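Local coordinates for protein BH2851 (Bacillus halodurans, PDB 2GFG) that is of unknown function but belongs to the CYTH family and is a putative adenylate cyclase, so it may act on phosphorylated substrates such as nucleotides, at residues Arg10-Ser15 and Val177-Lys182. Residues are numbered along the deposited sequence; the frame is centred on the assembly and turned at random.
Sequences RKTLVS and VPTENK. With EDO (1,2-ethanediol), chain H.
T179 meets the backbone of T12 and L13 where the loop before helix 182-190 crosses strand 4-14 of the CYTH antiparallel barrel. The two directions differ by 112°, and each hydrogen bond across the contact uses a side chain, none joining backbone to backbone, so the loop straps over the strand and does not pair with it. The T179 hydroxyl joins the two segments: T179 OG1 accepts from L13 N at 3.0 Å and donates back to V177 O at 2.8 Å, reaching that oxygen from above its carbonyl plane. The same rotation sets CG2 of T179 anti to the backbone N, on the L13 side, 3.8 Å from L13 CG. Replacing T179 by valine would probably leave L13 N without this acceptor and V177 O without its hydroxyl donor. T12 makes a similar link in the other direction: its OG1 receives V177 N almost straight (164°) and donates to L13 O, while V177 CG2 packs 4.0 Å from L13 CB. Nearer N181, K11, extended beyond CG, meets that residue at about a right angle, and its ammonium also makes a weak bond to T179 O. The 2.6 Å approach of K11 NZ to N181 OD1 comes from above the amide plane, 66° out of it.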
ATOM      1  N   ARG A  10       7.504  -6.496   5.432  1.00 47.52           N
ATOM      2  CA  ARG A  10       7.008  -7.832   5.813  1.00 45.17           C
ATOM      3  C   ARG A  10       5.567  -7.688   6.280  1.00 44.74           C
ATOM      4  O   ARG A  10       5.210  -6.689   6.872  1.00 43.47           O
ATOM      5  CB  ARG A  10       7.866  -8.439   6.916  1.00 44.79           C
ATOM      6  CG  ARG A  10       9.341  -8.653   6.531  1.00 45.51           C
ATOM      7  CD  ARG A  10       9.503  -9.703   5.412  1.00 46.69           C
ATOM      8  NE  ARG A  10      10.913  -9.921   5.056  1.00 45.76           N
ATOM      9  CZ  ARG A  10      11.645  -9.111   4.273  1.00 46.30           C
ATOM     10  NH1 ARG A  10      11.123  -7.996   3.757  1.00 47.08           N
ATOM     11  NH2 ARG A  10      12.913  -9.412   4.018  1.00 48.04           N
ATOM     12  N   LYS A  11       4.758  -8.713   6.050  1.00 44.04           N
ATOM     13  CA  LYS A  11       3.296  -8.588   6.187  1.00 45.02           C
ATOM     14  C   LYS A  11       2.618  -9.918   6.449  1.00 43.31           C
ATOM     15  O   LYS A  11       3.079 -10.949   5.999  1.00 42.41           O
ATOM     16  CB  LYS A  11       2.715  -7.985   4.893  1.00 46.26           C
ATOM     17  CG  LYS A  11       3.314  -8.618   3.616  1.00 50.35           C
ATOM     18  CD  LYS A  11       2.654  -8.149   2.344  1.00 56.17           C
ATOM     19  CE  LYS A  11       3.409  -8.719   1.118  1.00 58.58           C
ATOM     20  NZ  LYS A  11       2.669  -8.538  -0.157  1.00 62.18           N
ATOM     21  N   THR A  12       1.504  -9.873   7.182  1.00 42.62           N
ATOM     22  CA  THR A  12       0.590 -11.012   7.276  1.00 43.47           C
ATOM     23  C   THR A  12      -0.817 -10.549   7.643  1.00 43.54           C
ATOM     24  O   THR A  12      -0.986  -9.597   8.407  1.00 42.83           O
ATOM     25  CB  THR A  12       1.057 -12.089   8.323  1.00 44.37           C
ATOM     26  OG1 THR A  12       0.193 -13.239   8.248  1.00 42.25           O
ATOM     27  CG2 THR A  12       1.028 -11.527   9.761  1.00 43.80           C
ATOM     28  N   LEU A  13      -1.816 -11.235   7.088  1.00 44.18           N
ATOM     29  CA  LEU A  13      -3.208 -11.024   7.464  1.00 44.15           C
ATOM     30  C   LEU A  13      -3.453 -11.609   8.832  1.00 43.53           C
ATOM     31  O   LEU A  13      -2.794 -12.582   9.229  1.00 43.35           O
ATOM     32  CB  LEU A  13      -4.153 -11.694   6.454  1.00 44.89           C
ATOM     33  CG  LEU A  13      -4.152 -11.130   5.036  1.00 46.19           C
ATOM     34  CD1 LEU A  13      -4.775 -12.115   4.066  1.00 47.86           C
ATOM     35  CD2 LEU A  13      -4.874  -9.793   4.984  1.00 46.77           C
ATOM     36  N   VAL A  14      -4.403 -11.022   9.558  1.00 43.06           N
ATOM     37  CA  VAL A  14      -4.804 -11.525  10.871  1.00 43.06           C
ATOM     38  C   VAL A  14      -6.315 -11.478  11.022  1.00 43.99           C
ATOM     39  O   VAL A  14      -7.015 -10.842  10.224  1.00 44.07           O
ATOM     40  CB  VAL A  14      -4.120 -10.725  12.049  1.00 42.49           C
ATOM     41  CG1 VAL A  14      -2.617 -11.002  12.089  1.00 40.18           C
ATOM     42  CG2 VAL A  14      -4.388  -9.225  11.932  1.00 43.92           C
ATOM     43  N   SER A  15      -6.815 -12.179  12.031  1.00 44.13           N
ATOM     44  CA  SER A  15      -8.240 -12.214  12.319  1.00 44.51           C
ATOM     45  C   SER A  15      -8.679 -10.921  12.946  1.00 44.61           C
ATOM     46  O   SER A  15      -7.851 -10.122  13.385  1.00 44.32           O
ATOM     47  CB  SER A  15      -8.558 -13.362  13.271  1.00 45.17           C
ATOM     48  OG  SER A  15      -7.915 -13.172  14.521  1.00 43.97           O
ATOM     49  N   VAL A 177       0.308 -16.190   7.638  1.00 49.90           N
ATOM     50  CA  VAL A 177      -0.399 -16.777   6.481  1.00 49.52           C
ATOM     51  C   VAL A 177       0.036 -16.072   5.200  1.00 48.84           C
ATOM     52  O   VAL A 177       0.448 -14.903   5.248  1.00 49.23           O
ATOM     53  CB  VAL A 177      -1.964 -16.677   6.633  1.00 49.06           C
ATOM     54  CG1 VAL A 177      -2.442 -17.525   7.789  1.00 48.91           C
ATOM     55  CG2 VAL A 177      -2.414 -15.228   6.805  1.00 46.85           C
ATOM     56  N   PRO A 178      -0.026 -16.785   4.037  1.00 49.18           N
ATOM     57  CA  PRO A 178       0.339 -16.147   2.765  1.00 49.76           C
ATOM     58  C   PRO A 178      -0.494 -14.882   2.506  1.00 49.46           C
ATOM     59  O   PRO A 178      -1.723 -14.907   2.647  1.00 49.02           O
ATOM     60  CB  PRO A 178       0.033 -17.238   1.721  1.00 49.82           C
ATOM     61  CG  PRO A 178      -0.824 -18.232   2.434  1.00 49.28           C
ATOM     62  CD  PRO A 178      -0.426 -18.190   3.842  1.00 49.57           C
ATOM     63  N   THR A 179       0.180 -13.790   2.161  1.00 49.39           N
ATOM     64  CA  THR A 179      -0.459 -12.481   2.088  1.00 49.66           C
ATOM     65  C   THR A 179       0.042 -11.680   0.898  1.00 50.02           C
ATOM     66  O   THR A 179       1.174 -11.200   0.892  1.00 51.03           O
ATOM     67  CB  THR A 179      -0.203 -11.684   3.392  1.00 49.40           C
ATOM     68  OG1 THR A 179      -0.721 -12.416   4.507  1.00 46.88           O
ATOM     69  CG2 THR A 179      -0.867 -10.295   3.335  1.00 49.73           C
ATOM     70  N   GLU A 180      -0.806 -11.548  -0.114  1.00 50.86           N
ATOM     71  CA  GLU A 180      -0.509 -10.682  -1.257  1.00 52.77           C
ATOM     72  C   GLU A 180      -0.828  -9.228  -0.891  1.00 52.55           C
ATOM     73  O   GLU A 180      -1.459  -8.961   0.131  1.00 52.51           O
ATOM     74  CB  GLU A 180      -1.290 -11.134  -2.515  1.00 53.87           C
ATOM     75  CG  GLU A 180      -2.814 -10.980  -2.419  1.00 57.37           C
ATOM     76  CD  GLU A 180      -3.568 -11.824  -3.452  1.00 59.96           C
ATOM     77  OE1 GLU A 180      -3.011 -12.085  -4.545  1.00 62.87           O
ATOM     78  OE2 GLU A 180      -4.727 -12.220  -3.164  1.00 59.31           O
ATOM     79  N   ASN A 181      -0.345  -8.299  -1.706  1.00 52.98           N
ATOM     80  CA  ASN A 181      -0.553  -6.858  -1.464  1.00 52.58           C
ATOM     81  C   ASN A 181      -2.035  -6.448  -1.512  1.00 49.65           C
ATOM     82  O   ASN A 181      -2.836  -7.099  -2.158  1.00 49.12           O
ATOM     83  CB  ASN A 181       0.263  -6.028  -2.474  1.00 55.03           C
ATOM     84  CG  ASN A 181       1.782  -6.078  -2.198  1.00 59.50           C
ATOM     85  OD1 ASN A 181       2.219  -6.111  -1.041  1.00 63.96           O
ATOM     86  ND2 ASN A 181       2.579  -6.052  -3.261  1.00 64.99           N
ATOM     87  N   LYS A 182      -2.380  -5.362  -0.795  1.00 48.19           N
ATOM     88  CA  LYS A 182      -3.774  -4.842  -0.750  1.00 47.19           C
ATOM     89  C   LYS A 182      -4.376  -4.741  -2.137  1.00 47.24           C
ATOM     90  O   LYS A 182      -5.495  -5.190  -2.371  1.00 46.11           O
ATOM     91  CB  LYS A 182      -3.815  -3.467  -0.091  1.00 46.74           C
ATOM     92  CG  LYS A 182      -3.751  -3.497   1.406  1.00 45.60           C
ATOM     93  CD  LYS A 182      -3.556  -2.108   1.968  1.00 47.38           C
ATOM     94  CE  LYS A 182      -3.478  -2.116   3.484  1.00 48.05           C
ATOM     95  NZ  LYS A 182      -2.357  -2.929   3.985  1.00 45.39           N
TER
HETATM   96  C1  EDO H 503       0.238  -4.078   1.800  1.00 55.40           C
HETATM   97  O1  EDO H 503      -0.232  -5.426   1.740  1.00 51.07           O
HETATM   98  C2  EDO H 503       0.609  -3.570   0.407  1.00 56.30           C
HETATM   99  O2  EDO H 503      -0.179  -2.428   0.019  1.00 58.25           O